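Local coordinates for porin (Acinetobacter baumannii AB307-0294, PDB 5DL7), which forms an outer-membrane beta-barrel that probably lets small solutes cross, with a proposed part in vanillate trafficking, at residues R90-L94 with A139-P143; I134-R140 with L296-E300; D306-Y312 with R346-G350. All blocks are in the same frame, centred on the assembly; numbering follows the deposited sequence.

Overall arrangement
All three contacts involve loops packed within a porin of the OprD family, and the loop carrying Arg140 joins the first two. Contacts 1 and 2 share Ala139 and Arg140, touch through Pro143 CB and Ser136 OG at 3.8 Å, and have centres about 10 Å apart. Contact 2 lies nearest the middle of the chain, about 5 Å from its centre. Its other partner, the loop between strands 278-288 and 318-327, also supplies residues 306-312 to contact 3, where it meets the barrel strand 341-353. Contact 3 is about 16 Å from contact 2 and 19 Å from contact 1, centre to centre. The side chain of Leu93 in contact 1 lies about 13 Å from a bound calcium ion.

Contact 1 of 3, residues R90-L94 with A139-P143; sequences RSGLL and ARLFP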
ATOM      1  N   ARG A  90       2.334  18.630  -3.421  1.00 30.97           N
ATOM      2  CA  ARG A  90       1.221  17.844  -3.009  1.00 34.02           C
ATOM      3  C   ARG A  90       1.763  16.612  -2.252  1.00 30.53           C
ATOM      4  O   ARG A  90       2.692  15.955  -2.714  1.00 29.14           O
ATOM      5  CB  ARG A  90       0.269  17.404  -4.053  1.00 38.40           C
ATOM      6  CG  ARG A  90       0.742  16.579  -5.112  1.00 45.01           C
ATOM      7  CD  ARG A  90      -0.373  16.489  -6.168  1.00 51.17           C
ATOM      8  NE  ARG A  90      -1.324  15.455  -5.829  1.00 58.10           N
ATOM      9  CZ  ARG A  90      -1.533  14.325  -6.553  1.00 68.64           C
ATOM     10  NH1 ARG A  90      -0.821  14.049  -7.658  1.00 75.12           N
ATOM     11  NH2 ARG A  90      -2.515  13.471  -6.260  1.00 57.93           N
ATOM     12  N   SER A  91       1.150  16.330  -1.093  1.00 29.89           N
ATOM     13  CA  SER A  91       1.459  15.085  -0.321  1.00 29.22           C
ATOM     14  C   SER A  91       0.631  13.904  -0.627  1.00 29.34           C
ATOM     15  O   SER A  91       0.997  12.735  -0.300  1.00 30.06           O
ATOM     16  CB  SER A  91       1.304  15.466   1.165  1.00 29.94           C
ATOM     17  OG  SER A  91      -0.051  15.560   1.571  1.00 28.19           O
ATOM     18  N   GLY A  92      -0.593  14.129  -1.064  1.00 26.85           N
ATOM     19  CA  GLY A  92      -1.584  13.122  -1.104  1.00 26.53           C
ATOM     20  C   GLY A  92      -2.594  12.983   0.060  1.00 25.91           C
ATOM     21  O   GLY A  92      -3.451  12.139   0.063  1.00 28.19           O
ATOM     22  N   LEU A  93      -2.416  13.781   1.095  1.00 24.88           N
ATOM     23  CA  LEU A  93      -3.298  13.772   2.204  1.00 25.52           C
ATOM     24  C   LEU A  93      -4.604  14.541   1.881  1.00 28.94           C
ATOM     25  O   LEU A  93      -5.556  14.444   2.580  1.00 28.73           O
ATOM     26  CB  LEU A  93      -2.669  14.461   3.475  1.00 26.74           C
ATOM     27  CG  LEU A  93      -1.468  13.707   4.088  1.00 25.90           C
ATOM     28  CD1 LEU A  93      -1.055  14.381   5.361  1.00 27.46           C
ATOM     29  CD2 LEU A  93      -1.825  12.249   4.401  1.00 27.60           C
ATOM     30  N   LEU A  94      -4.478  15.544   0.985  1.00 27.92           N
ATOM     31  CA  LEU A  94      -5.608  16.475   0.718  1.00 27.61           C
ATOM     32  C   LEU A  94      -5.702  16.671  -0.858  1.00 28.35           C
ATOM     33  O   LEU A  94      -4.631  16.631  -1.570  1.00 29.02           O
ATOM     34  CB  LEU A  94      -5.317  17.834   1.297  1.00 30.95           C
ATOM     35  CG  LEU A  94      -5.303  17.911   2.853  1.00 30.19           C
ATOM     36  CD1 LEU A  94      -4.617  19.189   3.302  1.00 33.19           C
ATOM     37  CD2 LEU A  94      -6.723  17.863   3.367  1.00 30.90           C
ATOM     38  N   ALA A 139      -1.753   4.381   2.408  1.00 24.99           N
ATOM     39  CA  ALA A 139      -0.549   5.140   2.862  1.00 25.84           C
ATOM     40  C   ALA A 139      -0.801   6.636   2.969  1.00 26.95           C
ATOM     41  O   ALA A 139       0.065   7.349   3.464  1.00 25.23           O
ATOM     42  CB  ALA A 139       0.510   4.869   1.864  1.00 26.63           C
ATOM     43  N   ARG A 140      -2.056   7.114   2.753  1.00 23.93           N
ATOM     44  CA  ARG A 140      -2.406   8.520   2.979  1.00 24.91           C
ATOM     45  C   ARG A 140      -3.534   8.627   3.961  1.00 25.42           C
ATOM     46  O   ARG A 140      -3.641   7.776   4.884  1.00 27.74           O
ATOM     47  CB  ARG A 140      -2.438   9.350   1.654  1.00 24.44           C
ATOM     48  CG  ARG A 140      -1.176   9.420   0.869  1.00 23.54           C
ATOM     49  CD  ARG A 140      -0.050  10.204   1.536  1.00 24.89           C
ATOM     50  NE  ARG A 140       1.105  10.180   0.654  1.00 25.15           N
ATOM     51  CZ  ARG A 140       1.987   9.223   0.491  1.00 27.08           C
ATOM     52  NH1 ARG A 140       1.931   8.078   1.177  1.00 27.80           N
ATOM     53  NH2 ARG A 140       2.915   9.283  -0.465  1.00 27.44           N
ATOM     54  N   LEU A 141      -4.423   9.610   3.882  1.00 25.51           N
ATOM     55  CA  LEU A 141      -5.347   9.808   4.895  1.00 25.14           C
ATOM     56  C   LEU A 141      -6.445   8.771   4.854  1.00 25.28           C
ATOM     57  O   LEU A 141      -6.945   8.369   5.870  1.00 26.85           O
ATOM     58  CB  LEU A 141      -5.918  11.227   4.820  1.00 26.82           C
ATOM     59  CG  LEU A 141      -6.791  11.652   5.966  1.00 28.88           C
ATOM     60  CD1 LEU A 141      -5.911  11.795   7.249  1.00 30.26           C
ATOM     61  CD2 LEU A 141      -7.512  13.016   5.735  1.00 30.54           C
ATOM     62  N   PHE A 142      -6.967   8.492   3.676  1.00 25.87           N
ATOM     63  CA  PHE A 142      -8.091   7.590   3.426  1.00 26.38           C
ATOM     64  C   PHE A 142      -7.678   6.542   2.455  1.00 23.99           C
ATOM     65  O   PHE A 142      -6.876   6.763   1.577  1.00 23.48           O
ATOM     66  CB  PHE A 142      -9.254   8.430   2.780  1.00 28.32           C
ATOM     67  CG  PHE A 142      -9.725   9.517   3.627  1.00 27.64           C
ATOM     68  CD1 PHE A 142     -10.094   9.312   4.969  1.00 28.52           C
ATOM     69  CD2 PHE A 142      -9.999  10.799   3.167  1.00 28.19           C
ATOM     70  CE1 PHE A 142     -10.554  10.313   5.821  1.00 31.86           C
ATOM     71  CE2 PHE A 142     -10.453  11.759   4.040  1.00 28.64           C
ATOM     72  CZ  PHE A 142     -10.789  11.518   5.347  1.00 29.04           C
ATOM     73  N   PRO A 143      -8.356   5.387   2.461  1.00 23.61           N
ATOM     74  CA  PRO A 143      -8.039   4.303   1.526  1.00 25.55           C
ATOM     75  C   PRO A 143      -8.476   4.646   0.107  1.00 26.22           C
ATOM     76  O   PRO A 143      -9.496   5.251  -0.060  1.00 24.67           O
ATOM     77  CB  PRO A 143      -8.956   3.132   2.030  1.00 26.49           C
ATOM     78  CG  PRO A 143      -9.974   3.691   2.856  1.00 29.91           C
ATOM     79  CD  PRO A 143      -9.378   4.999   3.447  1.00 28.03           C
TER
HETATM   80  O   HOH W   1       3.168  11.403  -2.494  1.00 35.65           O
HETATM   81  O   HOH W   2      -5.532  10.802   1.374  1.00 24.60           O
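Arg140 reaches across to the backbone of Ser91 and Gly92, and one direct hydrogen bond ties the two loops together. NE of Arg140 donates to Ser91 O at 2.7 Å, approaching nearly along the C=O axis (165°) and with the oxygen close to the guanidinium plane. A bend at chi2 (-68°) folds the chain over Gly92, so that Arg140 CB comes within 3.4 Å of Gly92 O before CD and NE go on to Ser91. The other end of the guanidinium is held by its own loop: NH1 donates to Ala139 O at 3.0 Å, from above the carbonyl plane rather than on a lone pair.

Two waters extend the polar join. One accepts from Arg140 NH2 at 2.9 Å and makes a weak, long bond to Ser91 O. The second bridges the two backbones, donating to Gly92 O at 2.8 Å and accepting from Leu141 N at 3.0 Å. Within residues 90-94, Ser91 forms an ST turn, its OG accepting from Leu93 N while also bonding Asp48 of the neighbouring strand 46-58.

Apolar packing comes from Leu93, which crosses the Arg140 chain at about a right angle; its CD2 methyl lies 3.9 Å from Arg140 CD and also rests against N and CB of Leu141. Phe30 and Phe32 of strand 22-36 also pack on Leu93, and Arg28 of that strand donates to the backbone oxygens of Arg140 and Leu141, joining this pair of loops to the barrel wall.

Direct, water-mediated and intraloop bonds together give NE, NH1 and NH2 of the buried Arg140 at least one partner each and fix the rotation of its guanidinium. Within these two loops its charge meets carbonyl and water oxygens; the nearby carboxylate of Glu300 probably helps to balance it.

Contact 2 of 3, residues I134-R140 with L296-E300; sequences IFSSPAR and LSGTE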
ATOM      1  N   ILE A 134      -4.006  -5.812  -7.160  1.00 18.36           N
ATOM      2  CA  ILE A 134      -4.919  -4.655  -6.916  1.00 19.44           C
ATOM      3  C   ILE A 134      -4.984  -4.517  -5.409  1.00 19.40           C
ATOM      4  O   ILE A 134      -5.739  -5.167  -4.729  1.00 21.16           O
ATOM      5  CB  ILE A 134      -6.268  -4.778  -7.649  1.00 18.61           C
ATOM      6  CG1 ILE A 134      -7.168  -3.500  -7.383  1.00 19.75           C
ATOM      7  CG2 ILE A 134      -6.992  -6.079  -7.399  1.00 19.32           C
ATOM      8  CD1 ILE A 134      -8.380  -3.374  -8.189  1.00 22.09           C
ATOM      9  N   PHE A 135      -4.185  -3.576  -4.934  1.00 20.51           N
ATOM     10  CA  PHE A 135      -4.111  -3.377  -3.496  1.00 22.88           C
ATOM     11  C   PHE A 135      -4.369  -1.920  -3.158  1.00 20.76           C
ATOM     12  O   PHE A 135      -3.632  -1.009  -3.483  1.00 22.26           O
ATOM     13  CB  PHE A 135      -2.665  -3.756  -3.016  1.00 23.22           C
ATOM     14  CG  PHE A 135      -2.614  -3.990  -1.519  1.00 25.17           C
ATOM     15  CD1 PHE A 135      -2.454  -2.886  -0.680  1.00 30.43           C
ATOM     16  CD2 PHE A 135      -2.732  -5.184  -0.959  1.00 27.96           C
ATOM     17  CE1 PHE A 135      -2.370  -3.014   0.706  1.00 32.47           C
ATOM     18  CE2 PHE A 135      -2.768  -5.301   0.477  1.00 30.57           C
ATOM     19  CZ  PHE A 135      -2.606  -4.206   1.238  1.00 32.23           C
ATOM     20  N   SER A 136      -5.516  -1.719  -2.472  1.00 22.11           N
ATOM     21  CA  SER A 136      -5.875  -0.327  -2.109  1.00 25.58           C
ATOM     22  C   SER A 136      -4.762   0.313  -1.248  1.00 24.00           C
ATOM     23  O   SER A 136      -4.364  -0.213  -0.213  1.00 26.70           O
ATOM     24  CB  SER A 136      -7.088  -0.387  -1.250  1.00 27.65           C
ATOM     25  OG  SER A 136      -7.275   0.795  -0.411  1.00 29.19           O
ATOM     26  N   SER A 137      -4.317   1.438  -1.677  1.00 22.94           N
ATOM     27  CA  SER A 137      -3.332   2.165  -0.856  1.00 24.26           C
ATOM     28  C   SER A 137      -3.908   2.637   0.479  1.00 25.28           C
ATOM     29  O   SER A 137      -4.882   3.384   0.541  1.00 24.31           O
ATOM     30  CB  SER A 137      -2.785   3.398  -1.595  1.00 25.32           C
ATOM     31  OG  SER A 137      -1.869   4.099  -0.790  1.00 25.87           O
ATOM     32  N   PRO A 138      -3.264   2.279   1.571  1.00 25.06           N
ATOM     33  CA  PRO A 138      -3.579   2.753   2.808  1.00 27.89           C
ATOM     34  C   PRO A 138      -2.586   3.918   3.269  1.00 26.65           C
ATOM     35  O   PRO A 138      -2.747   4.323   4.430  1.00 32.37           O
ATOM     36  CB  PRO A 138      -3.323   1.476   3.732  1.00 28.83           C
ATOM     37  CG  PRO A 138      -2.065   1.093   3.120  1.00 27.57           C
ATOM     38  CD  PRO A 138      -2.190   1.202   1.597  1.00 28.59           C
ATOM     39  N   ALA A 139      -1.753   4.381   2.408  1.00 24.99           N
ATOM     40  CA  ALA A 139      -0.549   5.140   2.862  1.00 25.84           C
ATOM     41  C   ALA A 139      -0.801   6.636   2.969  1.00 26.95           C
ATOM     42  O   ALA A 139       0.065   7.349   3.464  1.00 25.23           O
ATOM     43  CB  ALA A 139       0.510   4.869   1.864  1.00 26.63           C
ATOM     44  N   ARG A 140      -2.056   7.114   2.753  1.00 23.93           N
ATOM     45  CA  ARG A 140      -2.406   8.520   2.979  1.00 24.91           C
ATOM     46  C   ARG A 140      -3.534   8.627   3.961  1.00 25.42           C
ATOM     47  O   ARG A 140      -3.641   7.776   4.884  1.00 27.74           O
ATOM     48  CB  ARG A 140      -2.438   9.350   1.654  1.00 24.44           C
ATOM     49  CG  ARG A 140      -1.176   9.420   0.869  1.00 23.54           C
ATOM     50  CD  ARG A 140      -0.050  10.204   1.536  1.00 24.89           C
ATOM     51  NE  ARG A 140       1.105  10.180   0.654  1.00 25.15           N
ATOM     52  CZ  ARG A 140       1.987   9.223   0.491  1.00 27.08           C
ATOM     53  NH1 ARG A 140       1.931   8.078   1.177  1.00 27.80           N
ATOM     54  NH2 ARG A 140       2.915   9.283  -0.465  1.00 27.44           N
ATOM     55  N   LEU A 296      -1.313  -0.594 -10.721  1.00 17.42           N
ATOM     56  CA  LEU A 296      -2.422   0.386 -10.828  1.00 18.40           C
ATOM     57  C   LEU A 296      -2.019   1.737 -10.325  1.00 19.66           C
ATOM     58  O   LEU A 296      -1.204   1.890  -9.410  1.00 20.25           O
ATOM     59  CB  LEU A 296      -3.686  -0.182 -10.168  1.00 20.87           C
ATOM     60  CG  LEU A 296      -4.271  -1.328 -10.933  1.00 20.37           C
ATOM     61  CD1 LEU A 296      -5.283  -2.087 -10.044  1.00 22.57           C
ATOM     62  CD2 LEU A 296      -5.063  -0.909 -12.158  1.00 23.60           C
ATOM     63  N   SER A 297      -2.671   2.745 -10.858  1.00 21.11           N
ATOM     64  CA  SER A 297      -2.484   4.146 -10.423  1.00 20.26           C
ATOM     65  C   SER A 297      -2.839   4.309  -8.950  1.00 21.53           C
ATOM     66  O   SER A 297      -3.787   3.660  -8.400  1.00 22.42           O
ATOM     67  CB  SER A 297      -3.345   5.096 -11.308  1.00 21.72           C
ATOM     68  OG  SER A 297      -4.743   4.786 -11.155  1.00 22.97           O
ATOM     69  N   GLY A 298      -2.243   5.343  -8.372  1.00 22.35           N
ATOM     70  CA  GLY A 298      -2.627   5.845  -7.040  1.00 23.04           C
ATOM     71  C   GLY A 298      -2.150   5.091  -5.808  1.00 25.42           C
ATOM     72  O   GLY A 298      -2.665   5.248  -4.673  1.00 24.03           O
ATOM     73  N   THR A 299      -1.198   4.178  -6.077  1.00 23.25           N
ATOM     74  CA  THR A 299      -0.791   3.203  -5.027  1.00 25.08           C
ATOM     75  C   THR A 299       0.765   2.911  -5.137  1.00 25.40           C
ATOM     76  O   THR A 299       1.384   3.450  -6.025  1.00 28.77           O
ATOM     77  CB  THR A 299      -1.667   1.931  -5.032  1.00 27.90           C
ATOM     78  OG1 THR A 299      -1.500   1.195  -3.701  1.00 31.24           O
ATOM     79  CG2 THR A 299      -1.418   1.169  -6.168  1.00 26.77           C
ATOM     80  N   GLU A 300       1.181   2.252  -4.092  1.00 25.77           N
ATOM     81  CA  GLU A 300       2.568   1.853  -3.930  1.00 26.77           C
ATOM     82  C   GLU A 300       2.812   0.657  -4.764  1.00 21.19           C
ATOM     83  O   GLU A 300       1.944  -0.174  -5.110  1.00 22.67           O
ATOM     84  CB  GLU A 300       2.831   1.577  -2.406  1.00 26.09           C
ATOM     85  CG  GLU A 300       2.896   2.892  -1.587  1.00 29.85           C
ATOM     86  CD  GLU A 300       1.508   3.673  -1.486  1.00 29.96           C
ATOM     87  OE1 GLU A 300       0.500   2.901  -1.185  1.00 30.41           O
ATOM     88  OE2 GLU A 300       1.624   4.921  -1.654  1.00 31.80           O
TER
HETATM   89  O   HOH W   3       3.576   6.129   0.037  1.00 37.71           O
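Ser137 OG is gripped by three groups. It donates at 2.7 Å to Glu300 OE1, which receives it on its syn lone pair, and it accepts from Ala139 N in an ST turn and from Arg172 NH1. The hydroxyl stands anti to the Ser137 backbone N (chi1 179°), which carries it out towards residues 296-300.

Glu300 comes to meet it by a bend at chi2 (68°) that curls its carboxylate over the 137-139 turn. Glu300 OE1 lies 3.6 Å from Ala139 CB, and OE2 forms a salt bridge with Arg172. Arg140 is linked to the same oxygen through a water, which donates to Glu300 OE2 at 2.9 Å and accepts from Arg140 NH1 at 2.8 Å; the direct separation of NH1 and OE2, 4.3 Å, is beyond a salt bridge.

One step back along the loop, Thr299 OG1 donates to Phe135 O at 3.1 Å and also packs against Ser137 CB. Farther on the contact turns apolar: Leu296 CD1 sits against the flank of Ile134, 3.6 Å from CG1, alongside Phe198 and Tyr146 of adjoining strands.

Near the centre of the chain, consistent with loops folded into a porin lumen, the 278-288 to 318-327 loop is fastened to strand 134-135 and the turn after it by polar bonds at one end and aliphatic packing at the other. Two arginines near one carboxylate would probably keep Glu300 ionised.

Contact 3 of 3, residues D306-Y312 with R346-G350; sequences DFMSSDY and RYAKG
Phe307 and Arg346 stack where an inward-folded loop packs on strand 341-353 of the porin's antiparallel beta-barrel. Arg346 and Ala348 point at the loop, whereas Tyr347 and Lys349 point away, Tyr347 lying near a bound detergent molecule.

Stacking dominates. The Arg346 guanidinium lies over one face of Phe307 in a cation-pi contact, Arg346 CZ standing 4.0 Å from the centroid of the Phe307 ring with the planes 16° apart. The opposite face takes the Ala348 methyl, a CH-pi contact with CB 3.9 Å from the centroid and offset toward the rim. Phe307 is thereby wedged between two residues of the same strand.

Charge and hydrogen bonding hold the arginine's end. With CG placed between the backbone N and the carbonyl carbon (chi1 62°), the chain runs extended to NE and brings two nitrogens to Asp306. NH1 forms a salt bridge with Asp306 OD1 at 2.8 Å, which it meets from above the carboxylate plane; NH2 donates to Asp306 O at 2.9 Å and pairs with Glu369 of the next strand as well. Glu369 also accepts from Met308 N, so one acid links loop and arginine.

Tyr312 completes the packing. Its hydroxyl bonds to Ser367, its CE2 touches Ala348 CB at 4.1 Å, and the ring turns its edge to the strand backbone, with Gly350 N in the ring plane 3.9 Å from Tyr312 CE2.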
ATOM      1  N   ASP A 306       8.518  -2.239   0.851  1.00 24.67           N
ATOM      2  CA  ASP A 306       7.556  -1.109   0.689  1.00 25.63           C
ATOM      3  C   ASP A 306       8.109   0.144   1.391  1.00 24.94           C
ATOM      4  O   ASP A 306       7.727   0.587   2.443  1.00 26.41           O
ATOM      5  CB  ASP A 306       6.235  -1.446   1.351  1.00 29.25           C
ATOM      6  CG  ASP A 306       6.369  -1.808   2.858  1.00 41.53           C
ATOM      7  OD1 ASP A 306       7.530  -2.348   3.449  1.00 36.50           O
ATOM      8  OD2 ASP A 306       5.266  -1.646   3.575  1.00 42.83           O
ATOM      9  N   PHE A 307       9.126   0.740   0.782  1.00 24.43           N
ATOM     10  CA  PHE A 307       9.834   1.943   1.360  1.00 24.32           C
ATOM     11  C   PHE A 307       9.136   3.276   1.108  1.00 26.42           C
ATOM     12  O   PHE A 307       8.271   3.320   0.149  1.00 25.08           O
ATOM     13  CB  PHE A 307      11.230   1.935   0.742  1.00 25.05           C
ATOM     14  CG  PHE A 307      12.225   1.088   1.556  1.00 25.28           C
ATOM     15  CD1 PHE A 307      12.117  -0.286   1.611  1.00 27.42           C
ATOM     16  CD2 PHE A 307      13.205   1.659   2.298  1.00 27.06           C
ATOM     17  CE1 PHE A 307      13.065  -1.064   2.309  1.00 26.01           C
ATOM     18  CE2 PHE A 307      14.118   0.898   3.064  1.00 28.59           C
ATOM     19  CZ  PHE A 307      14.027  -0.473   3.080  1.00 26.43           C
ATOM     20  N   MET A 308       9.383   4.251   1.890  1.00 24.37           N
ATOM     21  CA  MET A 308       8.683   5.502   1.998  1.00 24.45           C
ATOM     22  C   MET A 308       8.860   6.365   0.737  1.00 26.09           C
ATOM     23  O   MET A 308       7.878   7.007   0.272  1.00 26.93           O
ATOM     24  CB  MET A 308       9.032   6.251   3.241  1.00 27.65           C
ATOM     25  CG  MET A 308       8.525   5.469   4.452  1.00 29.08           C
ATOM     26  SD  MET A 308       9.355   6.172   5.991  1.00 33.94           S
ATOM     27  CE  MET A 308       8.836   7.857   5.992  1.00 33.49           C
ATOM     28  N   SER A 309      10.089   6.442   0.221  1.00 22.98           N
ATOM     29  CA  SER A 309      10.465   7.604  -0.600  1.00 23.00           C
ATOM     30  C   SER A 309      10.680   7.194  -2.098  1.00 23.59           C
ATOM     31  O   SER A 309      11.042   8.098  -2.860  1.00 23.79           O
ATOM     32  CB  SER A 309      11.735   8.287  -0.097  1.00 24.30           C
ATOM     33  OG  SER A 309      11.506   8.695   1.250  1.00 26.01           O
ATOM     34  N   SER A 310      10.539   5.911  -2.443  1.00 22.55           N
ATOM     35  CA  SER A 310      10.637   5.435  -3.819  1.00 21.04           C
ATOM     36  C   SER A 310       9.961   4.092  -3.878  1.00 24.23           C
ATOM     37  O   SER A 310       9.875   3.387  -2.861  1.00 24.87           O
ATOM     38  CB  SER A 310      12.125   5.223  -4.225  1.00 21.06           C
ATOM     39  OG  SER A 310      12.333   4.576  -5.522  1.00 22.27           O
ATOM     40  N   ASP A 311       9.646   3.642  -5.084  1.00 21.05           N
ATOM     41  CA  ASP A 311       9.117   2.318  -5.316  1.00 21.37           C
ATOM     42  C   ASP A 311      10.142   1.228  -5.495  1.00 21.72           C
ATOM     43  O   ASP A 311       9.721   0.035  -5.428  1.00 21.81           O
ATOM     44  CB  ASP A 311       8.028   2.315  -6.352  1.00 23.04           C
ATOM     45  CG  ASP A 311       8.437   2.417  -7.698  1.00 25.66           C
ATOM     46  OD1 ASP A 311       9.646   2.359  -8.107  1.00 26.17           O
ATOM     47  OD2 ASP A 311       7.598   2.047  -8.531  1.00 31.42           O
ATOM     48  N   TYR A 312      11.395   1.564  -5.749  1.00 21.04           N
ATOM     49  CA  TYR A 312      12.495   0.552  -5.920  1.00 20.41           C
ATOM     50  C   TYR A 312      12.173  -0.494  -6.963  1.00 20.30           C
ATOM     51  O   TYR A 312      12.787  -1.550  -6.975  1.00 21.98           O
ATOM     52  CB  TYR A 312      12.901  -0.061  -4.563  1.00 23.29           C
ATOM     53  CG  TYR A 312      13.736   0.833  -3.715  1.00 21.66           C
ATOM     54  CD1 TYR A 312      13.148   1.688  -2.877  1.00 23.13           C
ATOM     55  CD2 TYR A 312      15.059   0.716  -3.681  1.00 22.27           C
ATOM     56  CE1 TYR A 312      13.895   2.595  -2.089  1.00 21.34           C
ATOM     57  CE2 TYR A 312      15.855   1.538  -2.918  1.00 22.36           C
ATOM     58  CZ  TYR A 312      15.279   2.465  -2.112  1.00 22.70           C
ATOM     59  OH  TYR A 312      16.015   3.377  -1.361  1.00 24.26           O
ATOM     60  N   ARG A 346      15.561   0.024   8.805  1.00 24.45           N
ATOM     61  CA  ARG A 346      15.872  -0.696   7.630  1.00 24.76           C
ATOM     62  C   ARG A 346      16.607   0.121   6.641  1.00 23.30           C
ATOM     63  O   ARG A 346      16.509   1.387   6.743  1.00 24.35           O
ATOM     64  CB  ARG A 346      14.592  -1.209   7.025  1.00 23.76           C
ATOM     65  CG  ARG A 346      13.603  -0.175   6.600  1.00 24.56           C
ATOM     66  CD  ARG A 346      12.344  -0.885   5.995  1.00 26.81           C
ATOM     67  NE  ARG A 346      11.325   0.114   5.670  1.00 26.46           N
ATOM     68  CZ  ARG A 346      10.231  -0.163   5.006  1.00 29.23           C
ATOM     69  NH1 ARG A 346       9.863  -1.432   4.647  1.00 28.41           N
ATOM     70  NH2 ARG A 346       9.352   0.851   4.816  1.00 27.91           N
ATOM     71  N   TYR A 347      17.425  -0.478   5.825  1.00 24.39           N
ATOM     72  CA  TYR A 347      18.193   0.220   4.817  1.00 24.23           C
ATOM     73  C   TYR A 347      17.953  -0.590   3.508  1.00 24.16           C
ATOM     74  O   TYR A 347      18.076  -1.814   3.518  1.00 24.59           O
ATOM     75  CB  TYR A 347      19.633   0.205   5.155  1.00 25.63           C
ATOM     76  CG  TYR A 347      20.531   0.781   4.038  1.00 25.27           C
ATOM     77  CD1 TYR A 347      20.606   2.184   3.772  1.00 24.48           C
ATOM     78  CD2 TYR A 347      21.337  -0.060   3.222  1.00 26.28           C
ATOM     79  CE1 TYR A 347      21.429   2.686   2.751  1.00 26.93           C
ATOM     80  CE2 TYR A 347      22.167   0.463   2.223  1.00 28.29           C
ATOM     81  CZ  TYR A 347      22.185   1.796   1.967  1.00 25.75           C
ATOM     82  OH  TYR A 347      22.991   2.297   0.993  1.00 25.46           O
ATOM     83  N   ALA A 348      17.836   0.103   2.437  1.00 21.49           N
ATOM     84  CA  ALA A 348      17.860  -0.522   1.096  1.00 23.13           C
ATOM     85  C   ALA A 348      18.740   0.253   0.108  1.00 22.02           C
ATOM     86  O   ALA A 348      18.735   1.496   0.192  1.00 24.65           O
ATOM     87  CB  ALA A 348      16.431  -0.600   0.548  1.00 24.15           C
ATOM     88  N   LYS A 349      19.456  -0.450  -0.735  1.00 23.41           N
ATOM     89  CA  LYS A 349      20.047   0.175  -1.842  1.00 22.23           C
ATOM     90  C   LYS A 349      19.661  -0.501  -3.147  1.00 21.84           C
ATOM     91  O   LYS A 349      19.652  -1.714  -3.232  1.00 23.63           O
ATOM     92  CB  LYS A 349      21.541   0.105  -1.692  1.00 26.19           C
ATOM     93  CG  LYS A 349      22.229  -1.123  -1.700  1.00 37.94           C
ATOM     94  CD  LYS A 349      23.770  -0.883  -1.908  1.00 47.58           C
ATOM     95  CE  LYS A 349      24.588  -2.061  -2.409  1.00 54.35           C
ATOM     96  NZ  LYS A 349      25.348  -3.024  -1.533  1.00 61.81           N
ATOM     97  N   GLY A 350      19.335   0.365  -4.082  1.00 22.40           N
ATOM     98  CA  GLY A 350      19.020  -0.072  -5.454  1.00 22.40           C
ATOM     99  C   GLY A 350      20.046   0.375  -6.445  1.00 22.32           C
ATOM    100  O   GLY A 350      20.552   1.527  -6.368  1.00 24.04           O
TER